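Local coordinates for mutual gliding-motility protein MglA (Myxococcus xanthus, PDB 5YMX), which belongs to the ADP-ribosylation factor family of P-loop nucleotide-binding proteins and holds guanosine-5'-diphosphate in this crystal, at residues I138-R143 against I163-A168; D104-R109 against L145-T150. One frame throughout, in Å; residues are numbered along the deposited sequence.

Contact 1 takes the end of strand 136-141 and contact 2 the loop that follows it; both reach guanosine-5'-diphosphate, yet they sit at different depths. Contact 1 (138-143 with 163-168) is partly buried and joins two parallel strands of the central sheet; contact 2 (104-109 with 145-150) is a surface pairing of two loops farther out. Regular backbone bonding dominates the first, with polar side-chain pairs beside the strands and just beyond them, whereas the second relies on two backbone bonds and an asparagine amide shared by two acceptors. Their centres are 12 Å apart, and they are tied together where R143 NH1 meets V149 O and S105 OG meets N141 O.

Contact 1. Residues I138-R143 against I163-A168; sequences IQYNKR and IPEYQA. With GDP (guanosine-5'-diphosphate), chain C.
I138, Q139 and Y140 pair in parallel with E165, Y166 and Q167, closing the beta-alpha-beta unit of strand 136-141, helix 151-158 and strand 165-167 in the P-loop fold of the ADP-ribosylation factor family. The backbone bonds run from I138 N to P164 O, Y166 N to I138 O, Y140 N to Y166 O (2.8 Å) and A168 N to Y140 O. Beyond the strands R143 N reaches A168 O at 3.2 Å in a nearly straight bond.

Apolar contact is modest. I138 CG2 meets I163 CG2 at 4.0 Å and packs against the aliphatic part of E165. The extended chain of Q139 carries its amide over A168, with Q139 CD 3.3 Å from A168 CB; N28 and T179 hold that amide.

At the base, N141 ND2 donates to N7 of guanosine-5'-diphosphate (3.0 Å) and to C23 O, while its OD1 accepts from A170 N. K142 lays its extended chain along the purine, its CG 3.4 Å from C6, and its NZ meets D104 and L22 O. N141 and K142 fit the Asn-Lys of the guanine-recognition NKxD motif.

On the face carrying I138 and Y140, Y140 OH donates to E165 OE2 over a very short 2.5 Å, the carboxylate turned 79° from the ring; R155 binds E165 OE1. Beyond the strand end R143 folds back on itself (chi2 -54°, chi3 -59°), bringing its NE onto an in-plane lone pair of Q167 OE1 at 2.9 Å. Its NH1 is taken by V149 O and S105 OG, and one water bridges R143 NH2 to Q167 OE1.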
loop_
_atom_site.group_PDB
_atom_site.type_symbol
_atom_site.label_atom_id
_atom_site.label_comp_id
_atom_site.label_asym_id
_atom_site.label_seq_id
_atom_site.Cartn_x
_atom_site.Cartn_y
_atom_site.Cartn_z
ATOM N N ILE A 138 -2.061 6.625 5.627
ATOM C CA ILE A 138 -1.058 6.249 6.612
ATOM C C ILE A 138 -1.708 5.415 7.709
ATOM O O ILE A 138 -2.803 5.737 8.189
ATOM C CB ILE A 138 -0.278 7.474 7.162
ATOM C CG1 ILE A 138 0.900 7.036 8.037
ATOM C CG2 ILE A 138 -1.162 8.458 7.919
ATOM C CD1 ILE A 138 1.959 8.127 8.212
ATOM N N GLN A 139 -1.031 4.341 8.095
ATOM C CA GLN A 139 -1.483 3.471 9.170
ATOM C C GLN A 139 -0.506 3.570 10.325
ATOM O O GLN A 139 0.696 3.383 10.137
ATOM C CB GLN A 139 -1.548 2.025 8.676
ATOM C CG GLN A 139 -2.027 1.048 9.758
ATOM C CD GLN A 139 -1.959 -0.380 9.280
ATOM O OE1 GLN A 139 -1.012 -1.093 9.583
ATOM N NE2 GLN A 139 -2.968 -0.803 8.513
ATOM N N TYR A 140 -1.020 3.868 11.519
ATOM C CA TYR A 140 -0.211 3.836 12.739
ATOM C C TYR A 140 -0.440 2.466 13.354
ATOM O O TYR A 140 -1.475 2.223 13.987
ATOM C CB TYR A 140 -0.628 4.936 13.709
ATOM C CG TYR A 140 -0.593 6.333 13.127
ATOM C CD1 TYR A 140 0.398 6.717 12.222
ATOM C CD2 TYR A 140 -1.549 7.265 13.476
ATOM C CE1 TYR A 140 0.420 8.001 11.694
ATOM C CE2 TYR A 140 -1.525 8.543 12.970
ATOM C CZ TYR A 140 -0.540 8.909 12.079
ATOM O OH TYR A 140 -0.521 10.182 11.564
ATOM N N ASN A 141 0.496 1.548 13.111
ATOM C CA ASN A 141 0.352 0.157 13.508
ATOM C C ASN A 141 0.980 -0.073 14.890
ATOM O O ASN A 141 1.741 0.751 15.405
ATOM C CB ASN A 141 0.972 -0.760 12.448
ATOM C CG ASN A 141 0.625 -2.214 12.660
ATOM O OD1 ASN A 141 -0.492 -2.544 13.080
ATOM N ND2 ASN A 141 1.578 -3.097 12.383
ATOM N N LYS A 142 0.673 -1.227 15.490
ATOM C CA LYS A 142 1.208 -1.616 16.798
ATOM C C LYS A 142 0.673 -0.722 17.910
ATOM O O LYS A 142 1.372 -0.446 18.894
ATOM C CB LYS A 142 2.742 -1.696 16.810
ATOM C CG LYS A 142 3.332 -2.438 15.601
ATOM C CD LYS A 142 4.743 -2.931 15.863
ATOM C CE LYS A 142 5.310 -3.689 14.679
ATOM N NZ LYS A 142 6.736 -4.070 14.897
ATOM N N ARG A 143 -0.589 -0.293 17.782
ATOM C CA ARG A 143 -1.200 0.530 18.820
ATOM C C ARG A 143 -1.319 -0.209 20.148
ATOM O O ARG A 143 -1.539 0.434 21.179
ATOM C CB ARG A 143 -2.597 0.997 18.390
ATOM C CG ARG A 143 -2.654 1.755 17.058
ATOM C CD ARG A 143 -1.692 2.946 17.025
ATOM N NE ARG A 143 -1.989 3.895 18.095
ATOM C CZ ARG A 143 -1.104 4.736 18.620
ATOM N NH1 ARG A 143 0.144 4.742 18.181
ATOM N NH2 ARG A 143 -1.456 5.560 19.601
ATOM N N ILE A 163 -3.273 13.664 5.930
ATOM C CA ILE A 163 -3.396 12.398 5.204
ATOM C C ILE A 163 -4.371 11.508 5.957
ATOM O O ILE A 163 -4.307 11.455 7.197
ATOM C CB ILE A 163 -2.012 11.724 5.108
ATOM C CG1 ILE A 163 -1.004 12.626 4.401
ATOM C CG2 ILE A 163 -2.105 10.334 4.463
ATOM C CD1 ILE A 163 -1.447 13.078 3.051
ATOM N N PRO A 164 -5.284 10.801 5.293
ATOM C CA PRO A 164 -6.146 9.852 6.013
ATOM C C PRO A 164 -5.308 8.894 6.847
ATOM O O PRO A 164 -4.357 8.289 6.352
ATOM C CB PRO A 164 -6.876 9.112 4.882
ATOM C CG PRO A 164 -6.843 10.052 3.729
ATOM C CD PRO A 164 -5.534 10.783 3.841
ATOM N N GLU A 165 -5.677 8.752 8.123
ATOM C CA GLU A 165 -4.895 8.031 9.118
ATOM C C GLU A 165 -5.748 6.953 9.761
ATOM O O GLU A 165 -6.916 7.192 10.098
ATOM C CB GLU A 165 -4.495 8.930 10.288
ATOM C CG GLU A 165 -3.763 10.181 9.988
ATOM C CD GLU A 165 -3.746 11.075 11.205
ATOM O OE1 GLU A 165 -4.834 11.446 11.687
ATOM O OE2 GLU A 165 -2.656 11.380 11.695
ATOM N N TYR A 166 -5.137 5.792 9.999
ATOM C CA TYR A 166 -5.834 4.659 10.597
ATOM C C TYR A 166 -4.961 4.034 11.671
ATOM O O TYR A 166 -3.795 3.725 11.425
ATOM C CB TYR A 166 -6.208 3.626 9.506
ATOM C CG TYR A 166 -7.154 4.278 8.548
ATOM C CD1 TYR A 166 -8.509 4.342 8.830
ATOM C CD2 TYR A 166 -6.684 4.948 7.420
ATOM C CE1 TYR A 166 -9.375 5.014 8.003
ATOM C CE2 TYR A 166 -7.550 5.633 6.585
ATOM C CZ TYR A 166 -8.894 5.657 6.884
ATOM O OH TYR A 166 -9.760 6.335 6.067
ATOM N N GLN A 167 -5.530 3.844 12.857
ATOM C CA GLN A 167 -4.864 3.092 13.913
ATOM C C GLN A 167 -5.052 1.603 13.675
ATOM O O GLN A 167 -6.151 1.152 13.348
ATOM C CB GLN A 167 -5.453 3.461 15.272
ATOM C CG GLN A 167 -5.117 4.857 15.729
ATOM C CD GLN A 167 -5.519 5.054 17.168
ATOM O OE1 GLN A 167 -4.786 4.691 18.093
ATOM N NE2 GLN A 167 -6.706 5.589 17.370
ATOM N N ALA A 168 -3.994 0.829 13.873
ATOM C CA ALA A 168 -4.077 -0.593 13.577
ATOM C C ALA A 168 -3.351 -1.424 14.624
ATOM O O ALA A 168 -2.398 -0.975 15.266
ATOM C CB ALA A 168 -3.526 -0.933 12.176
HETATM P PB GDP C . 7.231 -6.235 7.732
HETATM O O1B GDP C . 6.524 -7.096 6.716
HETATM O O2B GDP C . 8.719 -6.402 7.712
HETATM O O3B GDP C . 6.815 -4.795 7.687
HETATM O O3A GDP C . 6.769 -6.708 9.222
HETATM P PA GDP C . 5.863 -7.969 9.692
HETATM O O1A GDP C . 6.570 -9.237 9.331
HETATM O O2A GDP C . 4.439 -7.824 9.243
HETATM O "O5'" GDP C . 5.877 -7.766 11.278
HETATM C "C5'" GDP C . 7.092 -7.851 12.030
HETATM C "C4'" GDP C . 6.783 -8.347 13.441
HETATM O "O4'" GDP C . 5.942 -7.405 14.120
HETATM C "C3'" GDP C . 6.047 -9.675 13.468
HETATM O "O3'" GDP C . 6.522 -10.405 14.610
HETATM C "C2'" GDP C . 4.606 -9.270 13.688
HETATM O "O2'" GDP C . 3.845 -10.289 14.341
HETATM C "C1'" GDP C . 4.766 -8.062 14.585
HETATM N N9 GDP C . 3.633 -7.134 14.473
HETATM C C8 GDP C . 3.108 -6.635 13.324
HETATM N N7 GDP C . 2.074 -5.800 13.606
HETATM C C5 GDP C . 1.981 -5.739 14.957
HETATM C C6 GDP C . 1.120 -5.041 15.916
HETATM O O6 GDP C . 0.217 -4.277 15.531
HETATM N N1 GDP C . 1.344 -5.263 17.221
HETATM C C2 GDP C . 2.302 -6.075 17.688
HETATM N N2 GDP C . 2.436 -6.218 19.029
HETATM N N3 GDP C . 3.135 -6.758 16.866
HETATM C C4 GDP C . 3.007 -6.612 15.520
HETATM O O HOH W 1 -4.101 5.570 20.679
#

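Contact 2. Residues D104-R109 against L145-T150; sequences DSQIER and LPNAVT. With GDP (guanosine-5'-diphosphate), chain C.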
loop_
_atom_site.group_PDB
_atom_site.type_symbol
_atom_site.label_atom_id
_atom_site.label_comp_id
_atom_site.label_asym_id
_atom_site.label_seq_id
_atom_site.Cartn_x
_atom_site.Cartn_y
_atom_site.Cartn_z
ATOM N N ASP A 104 5.478 2.047 12.380
ATOM C CA ASP A 104 5.592 1.292 13.615
ATOM C C ASP A 104 5.491 2.286 14.766
ATOM O O ASP A 104 6.346 3.164 14.905
ATOM C CB ASP A 104 6.945 0.584 13.607
ATOM C CG ASP A 104 7.125 -0.359 14.769
ATOM O OD1 ASP A 104 6.702 -0.015 15.896
ATOM O OD2 ASP A 104 7.717 -1.442 14.563
ATOM N N SER A 105 4.441 2.166 15.582
ATOM C CA SER A 105 4.183 3.196 16.588
ATOM C C SER A 105 5.181 3.202 17.736
ATOM O O SER A 105 5.149 4.133 18.545
ATOM C CB SER A 105 2.772 3.062 17.165
ATOM O OG SER A 105 1.803 3.314 16.161
ATOM N N GLN A 106 6.036 2.195 17.856
ATOM C CA GLN A 106 6.988 2.178 18.964
ATOM C C GLN A 106 7.936 3.369 18.894
ATOM O O GLN A 106 8.472 3.696 17.832
ATOM C CB GLN A 106 7.811 0.898 18.926
ATOM C CG GLN A 106 6.993 -0.354 19.108
ATOM C CD GLN A 106 7.834 -1.586 18.961
ATOM O OE1 GLN A 106 8.307 -2.146 19.950
ATOM N NE2 GLN A 106 8.045 -2.010 17.720
ATOM N N ILE A 107 8.182 3.994 20.050
ATOM C CA ILE A 107 9.094 5.135 20.070
ATOM C C ILE A 107 10.445 4.757 19.474
ATOM O O ILE A 107 11.069 5.556 18.772
ATOM C CB ILE A 107 9.225 5.710 21.493
ATOM C CG1 ILE A 107 10.213 6.881 21.521
ATOM C CG2 ILE A 107 9.698 4.640 22.468
ATOM C CD1 ILE A 107 9.782 8.081 20.711
ATOM N N GLU A 108 10.914 3.532 19.736
ATOM C CA GLU A 108 12.227 3.114 19.248
ATOM C C GLU A 108 12.300 3.060 17.728
ATOM O O GLU A 108 13.401 3.003 17.177
ATOM C CB GLU A 108 12.605 1.746 19.830
ATOM C CG GLU A 108 12.756 1.723 21.349
ATOM C CD GLU A 108 11.478 1.340 22.084
ATOM O OE1 GLU A 108 10.384 1.387 21.482
ATOM O OE2 GLU A 108 11.579 0.980 23.277
ATOM N N ARG A 109 11.160 3.060 17.045
ATOM C CA ARG A 109 11.126 2.973 15.592
ATOM C C ARG A 109 10.710 4.284 14.944
ATOM O O ARG A 109 10.533 4.331 13.721
ATOM C CB ARG A 109 10.201 1.835 15.149
ATOM C CG ARG A 109 10.668 0.439 15.575
ATOM C CD ARG A 109 12.045 0.114 14.981
ATOM N NE ARG A 109 11.967 -0.306 13.582
ATOM C CZ ARG A 109 12.995 -0.291 12.737
ATOM N NH1 ARG A 109 14.189 0.152 13.125
ATOM N NH2 ARG A 109 12.816 -0.716 11.490
ATOM N N LEU A 145 1.019 -1.815 21.787
ATOM C CA LEU A 145 2.226 -1.930 22.601
ATOM C C LEU A 145 2.340 -0.762 23.582
ATOM O O LEU A 145 1.969 0.368 23.259
ATOM C CB LEU A 145 3.468 -1.977 21.714
ATOM C CG LEU A 145 3.598 -3.239 20.854
ATOM C CD1 LEU A 145 4.801 -3.148 19.918
ATOM C CD2 LEU A 145 3.680 -4.477 21.765
ATOM N N PRO A 146 2.842 -1.017 24.792
ATOM C CA PRO A 146 2.936 0.059 25.794
ATOM C C PRO A 146 3.887 1.171 25.407
ATOM O O PRO A 146 3.728 2.295 25.898
ATOM C CB PRO A 146 3.412 -0.670 27.060
ATOM C CG PRO A 146 4.102 -1.911 26.544
ATOM C CD PRO A 146 3.311 -2.310 25.313
ATOM N N ASN A 147 4.876 0.893 24.557
ATOM C CA ASN A 147 5.799 1.898 24.060
ATOM C C ASN A 147 5.312 2.572 22.783
ATOM O O ASN A 147 6.086 3.290 22.142
ATOM C CB ASN A 147 7.195 1.290 23.858
ATOM C CG ASN A 147 7.173 0.026 23.000
ATOM O OD1 ASN A 147 6.227 -0.763 23.048
ATOM N ND2 ASN A 147 8.237 -0.185 22.237
ATOM N N ALA A 148 4.054 2.372 22.405
ATOM C CA ALA A 148 3.499 3.059 21.250
ATOM C C ALA A 148 3.231 4.514 21.608
ATOM O O ALA A 148 2.588 4.802 22.625
ATOM C CB ALA A 148 2.193 2.383 20.830
ATOM N N VAL A 149 3.717 5.438 20.776
ATOM C CA VAL A 149 3.475 6.850 21.029
ATOM C C VAL A 149 2.043 7.210 20.641
ATOM O O VAL A 149 1.395 6.538 19.830
ATOM C CB VAL A 149 4.510 7.751 20.323
ATOM C CG1 VAL A 149 5.935 7.314 20.662
ATOM C CG2 VAL A 149 4.293 7.747 18.842
ATOM N N THR A 150 1.533 8.283 21.242
ATOM C CA THR A 150 0.159 8.684 20.972
ATOM C C THR A 150 -0.013 9.062 19.503
ATOM O O THR A 150 0.940 9.411 18.802
ATOM C CB THR A 150 -0.211 9.908 21.803
ATOM O OG1 THR A 150 0.784 10.918 21.593
ATOM C CG2 THR A 150 -0.344 9.556 23.305
HETATM P PB GDP C . 7.231 -6.235 7.732
HETATM O O1B GDP C . 6.524 -7.096 6.716
HETATM O O2B GDP C . 8.719 -6.402 7.712
HETATM O O3B GDP C . 6.815 -4.795 7.687
HETATM O O3A GDP C . 6.769 -6.708 9.222
HETATM P PA GDP C . 5.863 -7.969 9.692
HETATM O O1A GDP C . 6.570 -9.237 9.331
HETATM O O2A GDP C . 4.439 -7.824 9.243
HETATM O "O5'" GDP C . 5.877 -7.766 11.278
HETATM C "C5'" GDP C . 7.092 -7.851 12.030
HETATM C "C4'" GDP C . 6.783 -8.347 13.441
HETATM O "O4'" GDP C . 5.942 -7.405 14.120
HETATM C "C3'" GDP C . 6.047 -9.675 13.468
HETATM O "O3'" GDP C . 6.522 -10.405 14.610
HETATM C "C2'" GDP C . 4.606 -9.270 13.688
HETATM O "O2'" GDP C . 3.845 -10.289 14.341
HETATM C "C1'" GDP C . 4.766 -8.062 14.585
HETATM N N9 GDP C . 3.633 -7.134 14.473
HETATM C C8 GDP C . 3.108 -6.635 13.324
HETATM N N7 GDP C . 2.074 -5.800 13.606
HETATM C C5 GDP C . 1.981 -5.739 14.957
HETATM C C6 GDP C . 1.120 -5.041 15.916
HETATM O O6 GDP C . 0.217 -4.277 15.531
HETATM N N1 GDP C . 1.344 -5.263 17.221
HETATM C C2 GDP C . 2.302 -6.075 17.688
HETATM N N2 GDP C . 2.436 -6.218 19.029
HETATM N N3 GDP C . 3.135 -6.758 16.866
HETATM C C4 GDP C . 3.007 -6.612 15.520
#
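L145 opens the second loop by laying CD1 against the Q106 side chain, 3.5 Å from Q106 CD, while its other methyl, CD2, lies 3.5 Å from N2 of guanosine-5'-diphosphate and so lines the nucleotide pocket. A type I turn from L145 to A148 then brings N147 round to face the loop after strand 98-104.

With chi1 at 53°, CG of N147 sits between its backbone N and carbonyl carbon, which puts the amide nitrogen between Q106 and E108. N147 ND2 gives one bond to Q106 OE1 at 3.0 Å and another to E108 OE1 at 2.8 Å, both acceptors close to its own amide plane, though the Q106 amide stands at 88° to it. N147 O accepts from I107 N at 3.0 Å.

A148 forms the single backbone bridge with Q106, and its CB packs on S105 CB. V149 N donates to S105 O (3.0 Å), and its CG1 rests on I107 CB. T150 is the N-cap of helix 151-158, its OG1 accepting from E153 N.

D104 OD1 accepts from Q106 N in an Asx turn through its anti lone pair and from Q106 NE2 through its syn one. D104 thereby fixes the rotation of the Q106 amide so that Q106 OE1 faces N147 ND2, whose two N-H groups are both used; the negative charge of E108 would be expected to strengthen its bond from ND2.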